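Local atomic coordinates of suppressor protein MPT5 (Saccharomyces cerevisiae, PDB entry 5BZ1), a protein that binds a short sequence element in the 3'-untranslated regions of target mRNAs through its PUF domain and lowers HO expression after transcription. Residues 8-12 / 13-17; 72-75 / 76-79; 108-111 / 112-116; 295-298 / 299-303; 373-376 / 377-380. All coordinates share one frame; numbering follows the deposited sequence.

In the fold
All five contacts are local turns or helix segments spread along the elongated, all-helical PUF domain, which is crystallised here with RNA. Contact 1 lies near the N-terminal end, and contact 5 near the other, about 84 Å away between centres. Contacts 2 and 3, with centres about 10 Å apart, are equivalent helix starts in Pumilio repeats 2 and 3 and touch directly: Lys-78 NZ lies 2.7 Å from Thr-108 O, and Thr-79 OG1 3.0 Å from Gln-114 NE2. Contacts 4 and 5 are separated by about 24 Å between centres. None reaches the RNA. The nearest atom of contact 5 is about 9 Å from the bound nucleic acid, and that of contact 4 about 14 Å from the bound nucleic acid.

Contact 1: residues 8-12 / 13-17; sequences LPLRD and LDYIK
The Tyr-15 ring meets Leu-10 O at its edge, near the ring plane, while Leu-13 CB lies over one face, 3.6 Å above it and displaced toward the rim. At this edge the phenol hydroxyl donates a short hydrogen bond, with Tyr-15 OH 2.5 Å from Leu-10 O; the donor is tilted 30° from the carbonyl plane. The same oxygen takes a second, weak bond from the backbone, Leu-13 N to Leu-10 O at 3.4 Å. Tyr-15 CG is anti to its carbonyl carbon (chi1 -70°), which swings the ring back over Leu-13 to reach this acceptor. Residues 10-12 form a 3-10 turn, in which Asp-12 N donates to Pro-9 O at 3.0 Å, and the chain then enters helix 15-19 of Pumilio repeat 1. Asp-14 holds the N-cap position there, but its side chain makes no capping bond. Leu-10 and Leu-13 run side by side in the same direction, Leu-10 CD2 packing on Leu-13 CD1 at 3.7 Å. The other methyl, Leu-13 CD2, sits 4.1 Å from Leu-8 CB. Helix 38-49 supports the phenol and Leu-10 through Val-41, Met-45, Met-40 and Leu-44, and Phe-27 of helix 22-32 packs on Leu-13. On the outer side of the turn, Arg-11 NH2 and Asp-12 OD1 are 3.4 Å apart, an attraction of charges alone because the oxygen lies well out of the guanidinium plane.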
loop_
_atom_site.group_PDB
_atom_site.type_symbol
_atom_site.label_atom_id
_atom_site.label_comp_id
_atom_site.label_asym_id
_atom_site.label_seq_id
_atom_site.Cartn_x
_atom_site.Cartn_y
_atom_site.Cartn_z
ATOM N N LEU A 8 -17.291 16.044 45.823
ATOM C CA LEU A 8 -18.296 16.922 45.229
ATOM C C LEU A 8 -19.324 16.132 44.420
ATOM O O LEU A 8 -18.999 15.097 43.839
ATOM C CB LEU A 8 -17.626 17.964 44.325
ATOM C CG LEU A 8 -16.599 18.898 44.965
ATOM C CD1 LEU A 8 -15.939 19.795 43.925
ATOM C CD2 LEU A 8 -17.251 19.734 46.046
ATOM N N PRO A 9 -20.579 16.614 44.392
ATOM C CA PRO A 9 -21.565 16.024 43.479
ATOM C C PRO A 9 -21.171 16.293 42.031
ATOM O O PRO A 9 -20.613 17.353 41.748
ATOM C CB PRO A 9 -22.863 16.764 43.828
ATOM C CG PRO A 9 -22.435 18.002 44.550
ATOM C CD PRO A 9 -21.170 17.639 45.269
ATOM N N LEU A 10 -21.456 15.350 41.138
ATOM C CA LEU A 10 -21.064 15.460 39.735
ATOM C C LEU A 10 -21.694 16.686 39.074
ATOM O O LEU A 10 -21.151 17.242 38.118
ATOM C CB LEU A 10 -21.460 14.191 38.979
ATOM C CG LEU A 10 -20.839 12.897 39.502
ATOM C CD1 LEU A 10 -21.319 11.689 38.724
ATOM C CD2 LEU A 10 -19.327 12.980 39.445
ATOM N N ARG A 11 -22.839 17.090 39.610
ATOM C CA ARG A 11 -23.612 18.227 39.132
ATOM C C ARG A 11 -22.828 19.540 39.220
ATOM O O ARG A 11 -23.111 20.493 38.492
ATOM C CB ARG A 11 -24.878 18.340 39.985
ATOM C CG ARG A 11 -26.152 18.685 39.235
ATOM C CD ARG A 11 -27.291 18.895 40.222
ATOM N NE ARG A 11 -26.880 19.770 41.316
ATOM C CZ ARG A 11 -27.035 21.090 41.322
ATOM N NH1 ARG A 11 -27.603 21.699 40.290
ATOM N NH2 ARG A 11 -26.625 21.805 42.364
ATOM N N ASP A 12 -21.843 19.584 40.115
ATOM C CA ASP A 12 -21.133 20.824 40.423
ATOM C C ASP A 12 -19.668 20.831 39.985
ATOM O O ASP A 12 -18.926 21.758 40.308
ATOM C CB ASP A 12 -21.217 21.121 41.921
ATOM C CG ASP A 12 -22.635 21.393 42.382
ATOM O OD1 ASP A 12 -23.338 22.186 41.721
ATOM O OD2 ASP A 12 -23.045 20.812 43.406
ATOM N N LEU A 13 -19.252 19.804 39.252
ATOM C CA LEU A 13 -17.878 19.730 38.759
ATOM C C LEU A 13 -17.645 20.707 37.607
ATOM O O LEU A 13 -18.540 20.936 36.791
ATOM C CB LEU A 13 -17.545 18.308 38.302
ATOM C CG LEU A 13 -17.448 17.250 39.398
ATOM C CD1 LEU A 13 -17.063 15.900 38.812
ATOM C CD2 LEU A 13 -16.446 17.676 40.455
ATOM N N ASP A 14 -16.446 21.286 37.548
ATOM C CA ASP A 14 -16.064 22.132 36.423
ATOM C C ASP A 14 -15.403 21.261 35.360
ATOM O O ASP A 14 -14.183 21.098 35.343
ATOM C CB ASP A 14 -15.116 23.243 36.871
ATOM C CG ASP A 14 -15.046 24.387 35.875
ATOM O OD1 ASP A 14 -15.471 24.202 34.712
ATOM O OD2 ASP A 14 -14.560 25.473 36.252
ATOM N N TYR A 15 -16.222 20.707 34.471
ATOM C CA TYR A 15 -15.766 19.687 33.535
ATOM C C TYR A 15 -14.718 20.152 32.525
ATOM O O TYR A 15 -13.786 19.407 32.221
ATOM C CB TYR A 15 -16.964 19.027 32.844
ATOM C CG TYR A 15 -17.760 18.166 33.796
ATOM C CD1 TYR A 15 -17.348 16.877 34.097
ATOM C CD2 TYR A 15 -18.903 18.652 34.418
ATOM C CE1 TYR A 15 -18.056 16.087 34.978
ATOM C CE2 TYR A 15 -19.620 17.868 35.302
ATOM C CZ TYR A 15 -19.191 16.585 35.578
ATOM O OH TYR A 15 -19.897 15.799 36.457
ATOM N N ILE A 16 -14.851 21.372 32.011
ATOM C CA ILE A 16 -13.883 21.855 31.025
ATOM C C ILE A 16 -12.495 22.038 31.648
ATOM O O ILE A 16 -11.478 21.779 30.996
ATOM C CB ILE A 16 -14.357 23.141 30.301
ATOM C CG1 ILE A 16 -13.469 23.430 29.089
ATOM C CG2 ILE A 16 -14.390 24.338 31.248
ATOM C CD1 ILE A 16 -13.386 22.273 28.114
ATOM N N LYS A 17 -12.456 22.451 32.913
ATOM C CA LYS A 17 -11.188 22.619 33.618
ATOM C C LYS A 17 -10.551 21.268 33.926
ATOM O O LYS A 17 -9.337 21.107 33.813
ATOM C CB LYS A 17 -11.381 23.417 34.909
ATOM C CG LYS A 17 -11.896 24.829 34.687
ATOM C CD LYS A 17 -11.087 25.560 33.625
ATOM C CE LYS A 17 -11.798 26.823 33.153
ATOM N NZ LYS A 17 -11.024 27.532 32.097
#

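Contact 2: residues 72-75 / 76-79; sequences YLTA and EQKT
Thr-74 and Gln-77 exchange two bonds that make a capping box at the start of helix 75-85. Gln-77 N donates to Thr-74 OG1 at 3.0 Å (N-H...O 161°), and Thr-74 N returns a bond to the side chain, 3.0 Å to Gln-77 OE1 and nearly straight at 170°. The threonine hydroxyl reaches the helix end because OG1 stands between the backbone N and the carbonyl carbon (chi1 64°). Leu-73 backs the glutamine, its CD2 lying 3.6 Å from Gln-77 OE1.

The next carbonyl, Ala-75 O, accepts two bonds from Thr-79 one turn further on, Thr-79 N at 3.0 Å and Thr-79 OG1 at 2.9 Å, the donors coming from opposite faces of the carbonyl plane. In the next shell, Asp-43 OD1 accepts from Gln-77 NE2 and so orients the amide. A water links Leu-73 O to Lys-78 NZ, being 2.8 Å from that nitrogen, which also bonds to Cys-70 O and Thr-108 O. With its oxygen taken by Thr-74 N and its nitrogen by Asp-43, the Gln-77 amide cannot turn over without losing both partners, and the first-turn N-H of Gln-77 is satisfied by a side chain.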
loop_
_atom_site.group_PDB
_atom_site.type_symbol
_atom_site.label_atom_id
_atom_site.label_comp_id
_atom_site.label_asym_id
_atom_site.label_seq_id
_atom_site.Cartn_x
_atom_site.Cartn_y
_atom_site.Cartn_z
ATOM N N TYR A 72 -18.855 5.499 25.149
ATOM C CA TYR A 72 -20.048 5.670 25.983
ATOM C C TYR A 72 -21.133 6.575 25.389
ATOM O O TYR A 72 -22.295 6.493 25.788
ATOM C CB TYR A 72 -19.651 6.184 27.372
ATOM C CG TYR A 72 -18.697 5.277 28.114
ATOM C CD1 TYR A 72 -19.168 4.202 28.852
ATOM C CD2 TYR A 72 -17.327 5.496 28.079
ATOM C CE1 TYR A 72 -18.303 3.370 29.536
ATOM C CE2 TYR A 72 -16.454 4.666 28.759
ATOM C CZ TYR A 72 -16.950 3.607 29.485
ATOM O OH TYR A 72 -16.089 2.779 30.163
ATOM N N LEU A 73 -20.754 7.438 24.447
ATOM C CA LEU A 73 -21.690 8.390 23.841
ATOM C C LEU A 73 -22.878 7.705 23.164
ATOM O O LEU A 73 -22.728 6.647 22.550
ATOM C CB LEU A 73 -20.977 9.281 22.814
ATOM C CG LEU A 73 -19.938 10.292 23.304
ATOM C CD1 LEU A 73 -19.348 11.078 22.137
ATOM C CD2 LEU A 73 -20.543 11.236 24.326
ATOM N N THR A 74 -24.060 8.307 23.284
ATOM C CA THR A 74 -25.223 7.864 22.523
ATOM C C THR A 74 -24.973 8.189 21.057
ATOM O O THR A 74 -24.076 8.966 20.741
ATOM C CB THR A 74 -26.502 8.594 22.961
ATOM O OG1 THR A 74 -26.375 9.992 22.674
ATOM C CG2 THR A 74 -26.760 8.402 24.456
ATOM N N ALA A 75 -25.767 7.602 20.166
ATOM C CA ALA A 75 -25.650 7.896 18.742
ATOM C C ALA A 75 -25.896 9.378 18.479
ATOM O O ALA A 75 -25.200 9.994 17.669
ATOM C CB ALA A 75 -26.614 7.050 17.943
ATOM N N GLU A 76 -26.893 9.939 19.158
ATOM C CA GLU A 76 -27.188 11.364 19.047
ATOM C C GLU A 76 -25.989 12.213 19.463
ATOM O O GLU A 76 -25.612 13.148 18.755
ATOM C CB GLU A 76 -28.403 11.738 19.899
ATOM C CG GLU A 76 -29.701 11.852 19.121
ATOM C CD GLU A 76 -30.775 12.608 19.885
ATOM O OE1 GLU A 76 -30.764 12.565 21.134
ATOM O OE2 GLU A 76 -31.627 13.248 19.232
ATOM N N GLN A 77 -25.401 11.884 20.610
ATOM C CA GLN A 77 -24.248 12.619 21.125
ATOM C C GLN A 77 -23.040 12.549 20.188
ATOM O O GLN A 77 -22.344 13.545 19.992
ATOM C CB GLN A 77 -23.868 12.125 22.528
ATOM C CG GLN A 77 -24.790 12.620 23.649
ATOM C CD GLN A 77 -24.563 11.888 24.965
ATOM O OE1 GLN A 77 -24.062 10.763 24.984
ATOM N NE2 GLN A 77 -24.933 12.527 26.071
ATOM N N LYS A 78 -22.788 11.379 19.607
ATOM C CA LYS A 78 -21.638 11.225 18.716
ATOM C C LYS A 78 -21.847 11.944 17.378
ATOM O O LYS A 78 -20.907 12.505 16.811
ATOM C CB LYS A 78 -21.291 9.747 18.496
ATOM C CG LYS A 78 -20.084 9.532 17.583
ATOM C CD LYS A 78 -19.592 8.091 17.620
ATOM C CE LYS A 78 -18.963 7.764 18.961
ATOM N NZ LYS A 78 -18.920 6.297 19.203
ATOM N N THR A 79 -23.084 11.935 16.889
ATOM C CA THR A 79 -23.425 12.646 15.660
ATOM C C THR A 79 -23.222 14.156 15.827
ATOM O O THR A 79 -22.691 14.824 14.933
ATOM C CB THR A 79 -24.869 12.340 15.220
ATOM O OG1 THR A 79 -24.994 10.940 14.939
ATOM C CG2 THR A 79 -25.232 13.128 13.974
HETATM O O HOH W 1 -21.600 6.313 19.913
#

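Contact 3: residues 108-111 / 112-116; sequences TVDN and EVQID
Val-109 opens the turn by packing across the start of helix 112-121, its CG2 3.8 Å from Ile-115 CG1, with the two side chains at about a right angle. Gln-114 OE1 passes beside it, 3.3 Å from Val-109 CA, on the way to the next residue. Asp-110 then bonds both polar atoms of this glutamine's amide. Its backbone donates, Asp-110 N to Gln-114 OE1 at 2.7 Å, from above the carbonyl plane and off the lone pairs. Its carboxylate accepts from Gln-114 NE2, 3.1 Å from Asp-110 OD2, through the anti lone pair. That oxygen lies in the amide plane, although carboxylate and amide are turned 70° against each other. Asn-111 is the N-cap. With CG tucked over the backbone (chi1 55°), Asn-111 OD1 turns back to within 3.0 Å of Gln-114 N; the donor lies nearly on the extension of the C=O bond. Asn-111 O takes Ile-115 N at 3.3 Å, the first regular helical bond here. This helix start of Pumilio repeat 3 leans on helix 75-85, where Thr-79 OG1 is a further partner of Gln-114 NE2, and Lys-156 forms salt bridges with Glu-112 and Asp-116. Partners on both OE1 and NE2 of the buried Gln-114 fix the rotation of its amide, while the amide N-H of Gln-114 and the neighbouring Lys-78 would probably favour a charged Asp-110 carboxylate.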
loop_
_atom_site.group_PDB
_atom_site.type_symbol
_atom_site.label_atom_id
_atom_site.label_comp_id
_atom_site.label_asym_id
_atom_site.label_seq_id
_atom_site.Cartn_x
_atom_site.Cartn_y
_atom_site.Cartn_z
ATOM N N THR A 108 -15.285 4.060 15.981
ATOM C CA THR A 108 -16.518 3.825 16.731
ATOM C C THR A 108 -17.753 4.529 16.164
ATOM O O THR A 108 -18.677 4.843 16.916
ATOM C CB THR A 108 -16.365 4.239 18.213
ATOM O OG1 THR A 108 -16.054 5.636 18.297
ATOM C CG2 THR A 108 -15.263 3.436 18.883
ATOM N N VAL A 109 -17.774 4.782 14.856
ATOM C CA VAL A 109 -18.965 5.373 14.234
ATOM C C VAL A 109 -20.178 4.458 14.402
ATOM O O VAL A 109 -20.049 3.233 14.343
ATOM C CB VAL A 109 -18.765 5.697 12.738
ATOM C CG1 VAL A 109 -17.846 6.894 12.565
ATOM C CG2 VAL A 109 -18.231 4.483 11.984
ATOM N N ASP A 110 -21.347 5.057 14.618
ATOM C CA ASP A 110 -22.563 4.298 14.883
ATOM C C ASP A 110 -23.341 3.983 13.612
ATOM O O ASP A 110 -24.016 2.954 13.526
ATOM C CB ASP A 110 -23.477 5.076 15.833
ATOM C CG ASP A 110 -22.861 5.285 17.196
ATOM O OD1 ASP A 110 -22.494 4.283 17.846
ATOM O OD2 ASP A 110 -22.739 6.456 17.616
ATOM N N ASN A 111 -23.256 4.874 12.628
ATOM C CA ASN A 111 -24.112 4.775 11.451
ATOM C C ASN A 111 -23.566 5.512 10.230
ATOM O O ASN A 111 -22.526 6.176 10.295
ATOM C CB ASN A 111 -25.516 5.290 11.786
ATOM C CG ASN A 111 -25.500 6.708 12.340
ATOM O OD1 ASN A 111 -24.917 7.614 11.742
ATOM N ND2 ASN A 111 -26.128 6.901 13.497
ATOM N N GLU A 112 -24.306 5.405 9.130
ATOM C CA GLU A 112 -23.931 5.989 7.846
ATOM C C GLU A 112 -23.887 7.517 7.896
ATOM O O GLU A 112 -23.032 8.143 7.260
ATOM C CB GLU A 112 -24.931 5.538 6.778
ATOM C CG GLU A 112 -24.553 5.902 5.350
ATOM C CD GLU A 112 -23.869 4.763 4.626
ATOM O OE1 GLU A 112 -23.497 3.779 5.299
ATOM O OE2 GLU A 112 -23.708 4.845 3.389
ATOM N N VAL A 113 -24.820 8.108 8.639
ATOM C CA VAL A 113 -24.882 9.557 8.792
ATOM C C VAL A 113 -23.551 10.113 9.298
ATOM O O VAL A 113 -23.024 11.081 8.747
ATOM C CB VAL A 113 -26.021 9.970 9.745
ATOM C CG1 VAL A 113 -25.961 11.463 10.044
ATOM C CG2 VAL A 113 -27.370 9.596 9.146
ATOM N N GLN A 114 -23.007 9.483 10.334
ATOM C CA GLN A 114 -21.729 9.897 10.904
ATOM C C GLN A 114 -20.579 9.720 9.916
ATOM O O GLN A 114 -19.700 10.575 9.820
ATOM C CB GLN A 114 -21.445 9.115 12.188
ATOM C CG GLN A 114 -22.347 9.498 13.365
ATOM C CD GLN A 114 -22.228 8.531 14.528
ATOM O OE1 GLN A 114 -21.307 7.714 14.574
ATOM N NE2 GLN A 114 -23.165 8.614 15.473
ATOM N N ILE A 115 -20.586 8.605 9.192
ATOM C CA ILE A 115 -19.545 8.330 8.207
ATOM C C ILE A 115 -19.558 9.383 7.098
ATOM O O ILE A 115 -18.508 9.904 6.719
ATOM C CB ILE A 115 -19.683 6.908 7.615
ATOM C CG1 ILE A 115 -19.406 5.861 8.693
ATOM C CG2 ILE A 115 -18.732 6.705 6.443
ATOM C CD1 ILE A 115 -19.676 4.429 8.260
ATOM N N ASP A 116 -20.746 9.707 6.594
ATOM C CA ASP A 116 -20.880 10.697 5.528
ATOM C C ASP A 116 -20.462 12.111 5.958
ATOM O O ASP A 116 -19.924 12.870 5.155
ATOM C CB ASP A 116 -22.302 10.690 4.962
ATOM C CG ASP A 116 -22.581 9.465 4.112
ATOM O OD1 ASP A 116 -21.610 8.792 3.703
ATOM O OD2 ASP A 116 -23.767 9.179 3.847
#

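Contact 4: residues 295-298 / 299-303; sequences MNIL and LTTID
Residues 295-303 run through the middle of helix 288-307, one of the stacked helices of the PUF alpha-solenoid, and the backbone bonds between Met-295 to Leu-298 and Leu-299 to Ile-302 are all of the i to i+4 kind. Leu-299 N to Met-295 O is the straightest, 3.1 Å with an N-H...O angle of 170°. Ile-302 N to Leu-298 O, at 2.9 Å, closes the set.

Two threonine hydroxyls add a second layer of bonding by folding back onto the helix. Thr-300 OG1 donates to Asn-296 O at 2.6 Å, and Thr-301 OG1 to Ile-297 O at 2.7 Å. Each OG1 is anti to its own carbonyl carbon, beside the backbone N (chi1 -51° and -65°), and this rotation brings the hydroxyl over the carbonyl one turn earlier. Both acceptors therefore carry two bonds, with N-H and O-H arriving from opposite faces of the carbonyl plane.

Apolar contact within the segment is sparse, since the hydrophobic groups look outward to neighbouring helices. Leu-298 and Ile-302 both pack on Phe-361 of helix 354-375, whereas Ile-297 lies against Phe-260 and Leu-264 of helix 253-273. Phe-237 of helix 229-240 lies against Ile-297 and both threonines. Between the segments, Leu-298 CG comes no nearer than 4.4 Å to Ile-302 CD1.

A carbon-to-carbonyl contact completes the account: Leu-299 CG rests 3.3 Å from Met-295 O.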
loop_
_atom_site.group_PDB
_atom_site.type_symbol
_atom_site.label_atom_id
_atom_site.label_comp_id
_atom_site.label_asym_id
_atom_site.label_seq_id
_atom_site.Cartn_x
_atom_site.Cartn_y
_atom_site.Cartn_z
ATOM N N MET A 295 3.690 -15.709 -22.906
ATOM C CA MET A 295 4.604 -16.546 -23.677
ATOM C C MET A 295 5.522 -15.725 -24.587
ATOM O O MET A 295 6.736 -15.936 -24.602
ATOM C CB MET A 295 3.828 -17.594 -24.482
ATOM C CG MET A 295 3.305 -18.759 -23.644
ATOM S SD MET A 295 2.202 -19.893 -24.522
ATOM C CE MET A 295 2.440 -19.378 -26.222
ATOM N N ASN A 296 4.945 -14.782 -25.327
ATOM C CA ASN A 296 5.719 -13.933 -26.230
ATOM C C ASN A 296 6.703 -13.019 -25.495
ATOM O O ASN A 296 7.813 -12.777 -25.971
ATOM C CB ASN A 296 4.783 -13.099 -27.112
ATOM C CG ASN A 296 3.911 -13.954 -28.015
ATOM O OD1 ASN A 296 2.691 -14.002 -27.855
ATOM N ND2 ASN A 296 4.534 -14.628 -28.977
ATOM N N ILE A 297 6.286 -12.516 -24.336
ATOM C CA ILE A 297 7.115 -11.625 -23.530
ATOM C C ILE A 297 8.295 -12.378 -22.919
ATOM O O ILE A 297 9.410 -11.856 -22.862
ATOM C CB ILE A 297 6.289 -10.954 -22.409
ATOM C CG1 ILE A 297 5.230 -10.029 -23.008
ATOM C CG2 ILE A 297 7.186 -10.178 -21.453
ATOM C CD1 ILE A 297 4.288 -9.422 -21.984
ATOM N N LEU A 298 8.044 -13.602 -22.460
ATOM C CA LEU A 298 9.094 -14.429 -21.874
ATOM C C LEU A 298 10.173 -14.733 -22.911
ATOM O O LEU A 298 11.363 -14.569 -22.645
ATOM C CB LEU A 298 8.513 -15.726 -21.304
ATOM C CG LEU A 298 9.507 -16.712 -20.684
ATOM C CD1 LEU A 298 10.330 -16.032 -19.602
ATOM C CD2 LEU A 298 8.799 -17.936 -20.120
ATOM N N LEU A 299 9.747 -15.163 -24.096
ATOM C CA LEU A 299 10.669 -15.449 -25.193
ATOM C C LEU A 299 11.474 -14.207 -25.577
ATOM O O LEU A 299 12.683 -14.281 -25.791
ATOM C CB LEU A 299 9.904 -15.976 -26.408
ATOM C CG LEU A 299 9.228 -17.341 -26.282
ATOM C CD1 LEU A 299 8.504 -17.700 -27.573
ATOM C CD2 LEU A 299 10.253 -18.403 -25.933
ATOM N N THR A 300 10.792 -13.069 -25.659
ATOM C CA THR A 300 11.443 -11.798 -25.956
ATOM C C THR A 300 12.431 -11.418 -24.846
ATOM O O THR A 300 13.509 -10.885 -25.113
ATOM C CB THR A 300 10.404 -10.678 -26.145
ATOM O OG1 THR A 300 9.414 -11.098 -27.094
ATOM C CG2 THR A 300 11.067 -9.397 -26.637
ATOM N N THR A 301 12.054 -11.704 -23.603
ATOM C CA THR A 301 12.905 -11.434 -22.447
ATOM C C THR A 301 14.175 -12.293 -22.477
ATOM O O THR A 301 15.262 -11.823 -22.130
ATOM C CB THR A 301 12.143 -11.662 -21.125
ATOM O OG1 THR A 301 11.077 -10.707 -21.013
ATOM C CG2 THR A 301 13.073 -11.512 -19.927
ATOM N N ILE A 302 14.033 -13.550 -22.893
ATOM C CA ILE A 302 15.175 -14.452 -23.005
ATOM C C ILE A 302 16.137 -13.942 -24.078
ATOM O O ILE A 302 17.356 -13.993 -23.898
ATOM C CB ILE A 302 14.738 -15.901 -23.319
ATOM C CG1 ILE A 302 13.860 -16.454 -22.197
ATOM C CG2 ILE A 302 15.946 -16.808 -23.511
ATOM C CD1 ILE A 302 13.331 -17.855 -22.455
ATOM N N ASP A 303 15.585 -13.444 -25.182
ATOM C CA ASP A 303 16.382 -12.858 -26.258
ATOM C C ASP A 303 17.211 -11.670 -25.761
ATOM O O ASP A 303 18.397 -11.555 -26.066
ATOM C CB ASP A 303 15.478 -12.407 -27.411
ATOM C CG ASP A 303 14.888 -13.571 -28.195
ATOM O OD1 ASP A 303 15.439 -14.690 -28.118
ATOM O OD2 ASP A 303 13.876 -13.358 -28.902
#

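Contact 5: residues 373-376 / 377-380; sequences KELL and PSIK
Ile-379 folds back over Leu-376. Its CB stays 4.3 Å from Leu-376 O. From there CG1 turns in over its own main chain (chi1 64°), which places it 3.4 Å from Leu-376 O and within van der Waals range of that carbonyl. At the tip, Ile-379 CD1 meets Leu-376 CD2 at 4.2 Å, a loose methyl contact. Ile-313, Arg-314 and Ala-385 also touch the Ile-379 side chain, while Leu-376 leans on Ile-388 and Lys-389 of helix 385-398.

The backbone here makes bonds three residues apart rather than four, as in a 3-10 helix. Ser-378 N donates to Leu-375 O at 2.8 Å, approaching well above the carbonyl plane (48° out of it), and Ile-379 N makes a weak bond of 3.3 Å to Leu-376 O. Ser-378 OG is also modelled very close to Leu-375 O, but so short a separation is doubtful in detail. Pro-377 has no N-H to offer; its ring carbon CD instead lies 3.4 Å from Glu-374 O and 3.5 Å from Leu-376 CB, against the preceding turn. The i to i+4 bond that Lys-373 O would otherwise receive from residue 377 is thereby ruled out. Such a proline-containing 3-10 turn, following helix 354-375 and leading through a short loop into helix 385-398, is a helix-to-helix connection of an alpha-solenoid, here close to the C-terminal end of the PUF domain.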
loop_
_atom_site.group_PDB
_atom_site.type_symbol
_atom_site.label_atom_id
_atom_site.label_comp_id
_atom_site.label_asym_id
_atom_site.label_seq_id
_atom_site.Cartn_x
_atom_site.Cartn_y
_atom_site.Cartn_z
ATOM N N LYS A 373 27.552 -20.846 -19.518
ATOM C CA LYS A 373 28.615 -21.776 -19.141
ATOM C C LYS A 373 29.966 -21.361 -19.732
ATOM O O LYS A 373 30.999 -21.485 -19.072
ATOM C CB LYS A 373 28.262 -23.203 -19.580
ATOM C CG LYS A 373 29.113 -24.295 -18.931
ATOM C CD LYS A 373 29.001 -25.627 -19.677
ATOM C CE LYS A 373 27.622 -26.263 -19.538
ATOM N NZ LYS A 373 27.542 -27.230 -18.405
ATOM N N GLU A 374 29.951 -20.867 -20.969
ATOM C CA GLU A 374 31.170 -20.415 -21.639
ATOM C C GLU A 374 31.785 -19.206 -20.930
ATOM O O GLU A 374 33.000 -19.005 -20.967
ATOM C CB GLU A 374 30.882 -20.043 -23.099
ATOM C CG GLU A 374 30.436 -21.185 -24.005
ATOM C CD GLU A 374 30.116 -20.708 -25.416
ATOM O OE1 GLU A 374 29.900 -19.489 -25.593
ATOM O OE2 GLU A 374 30.082 -21.547 -26.342
ATOM N N LEU A 375 30.933 -18.403 -20.297
ATOM C CA LEU A 375 31.353 -17.156 -19.664
ATOM C C LEU A 375 31.856 -17.345 -18.236
ATOM O O LEU A 375 32.464 -16.439 -17.665
ATOM C CB LEU A 375 30.202 -16.147 -19.665
ATOM C CG LEU A 375 29.894 -15.471 -20.997
ATOM C CD1 LEU A 375 28.765 -14.468 -20.849
ATOM C CD2 LEU A 375 31.139 -14.788 -21.509
ATOM N N LEU A 376 31.595 -18.517 -17.664
ATOM C CA LEU A 376 31.966 -18.812 -16.277
ATOM C C LEU A 376 33.429 -18.515 -15.888
ATOM O O LEU A 376 33.674 -17.965 -14.814
ATOM C CB LEU A 376 31.564 -20.244 -15.900
ATOM C CG LEU A 376 30.059 -20.444 -15.708
ATOM C CD1 LEU A 376 29.715 -21.894 -15.402
ATOM C CD2 LEU A 376 29.561 -19.538 -14.598
ATOM N N PRO A 377 34.403 -18.864 -16.752
ATOM C CA PRO A 377 35.772 -18.497 -16.365
ATOM C C PRO A 377 36.038 -16.987 -16.403
ATOM O O PRO A 377 37.029 -16.542 -15.823
ATOM C CB PRO A 377 36.643 -19.215 -17.409
ATOM C CG PRO A 377 35.741 -19.453 -18.569
ATOM C CD PRO A 377 34.383 -19.689 -17.974
ATOM N N SER A 378 35.178 -16.220 -17.070
ATOM C CA SER A 378 35.378 -14.776 -17.189
ATOM C C SER A 378 34.881 -14.000 -15.964
ATOM O O SER A 378 35.113 -12.795 -15.853
ATOM C CB SER A 378 34.716 -14.234 -18.461
ATOM O OG SER A 378 33.306 -14.342 -18.397
ATOM N N ILE A 379 34.204 -14.698 -15.053
ATOM C CA ILE A 379 33.695 -14.093 -13.821
ATOM C C ILE A 379 34.187 -14.836 -12.574
ATOM O O ILE A 379 33.585 -14.734 -11.499
ATOM C CB ILE A 379 32.153 -14.064 -13.801
ATOM C CG1 ILE A 379 31.590 -15.489 -13.787
ATOM C CG2 ILE A 379 31.618 -13.290 -14.994
ATOM C CD1 ILE A 379 30.173 -15.590 -13.227
ATOM N N LYS A 380 35.281 -15.577 -12.733
ATOM C CA LYS A 380 35.882 -16.377 -11.662
ATOM C C LYS A 380 36.095 -15.591 -10.364
ATOM O O LYS A 380 35.981 -16.141 -9.265
ATOM C CB LYS A 380 37.213 -16.962 -12.146
ATOM C CG LYS A 380 37.990 -17.751 -11.104
ATOM C CD LYS A 380 39.425 -17.994 -11.553
ATOM C CE LYS A 380 40.307 -18.432 -10.390
ATOM N NZ LYS A 380 39.853 -19.711 -9.780
#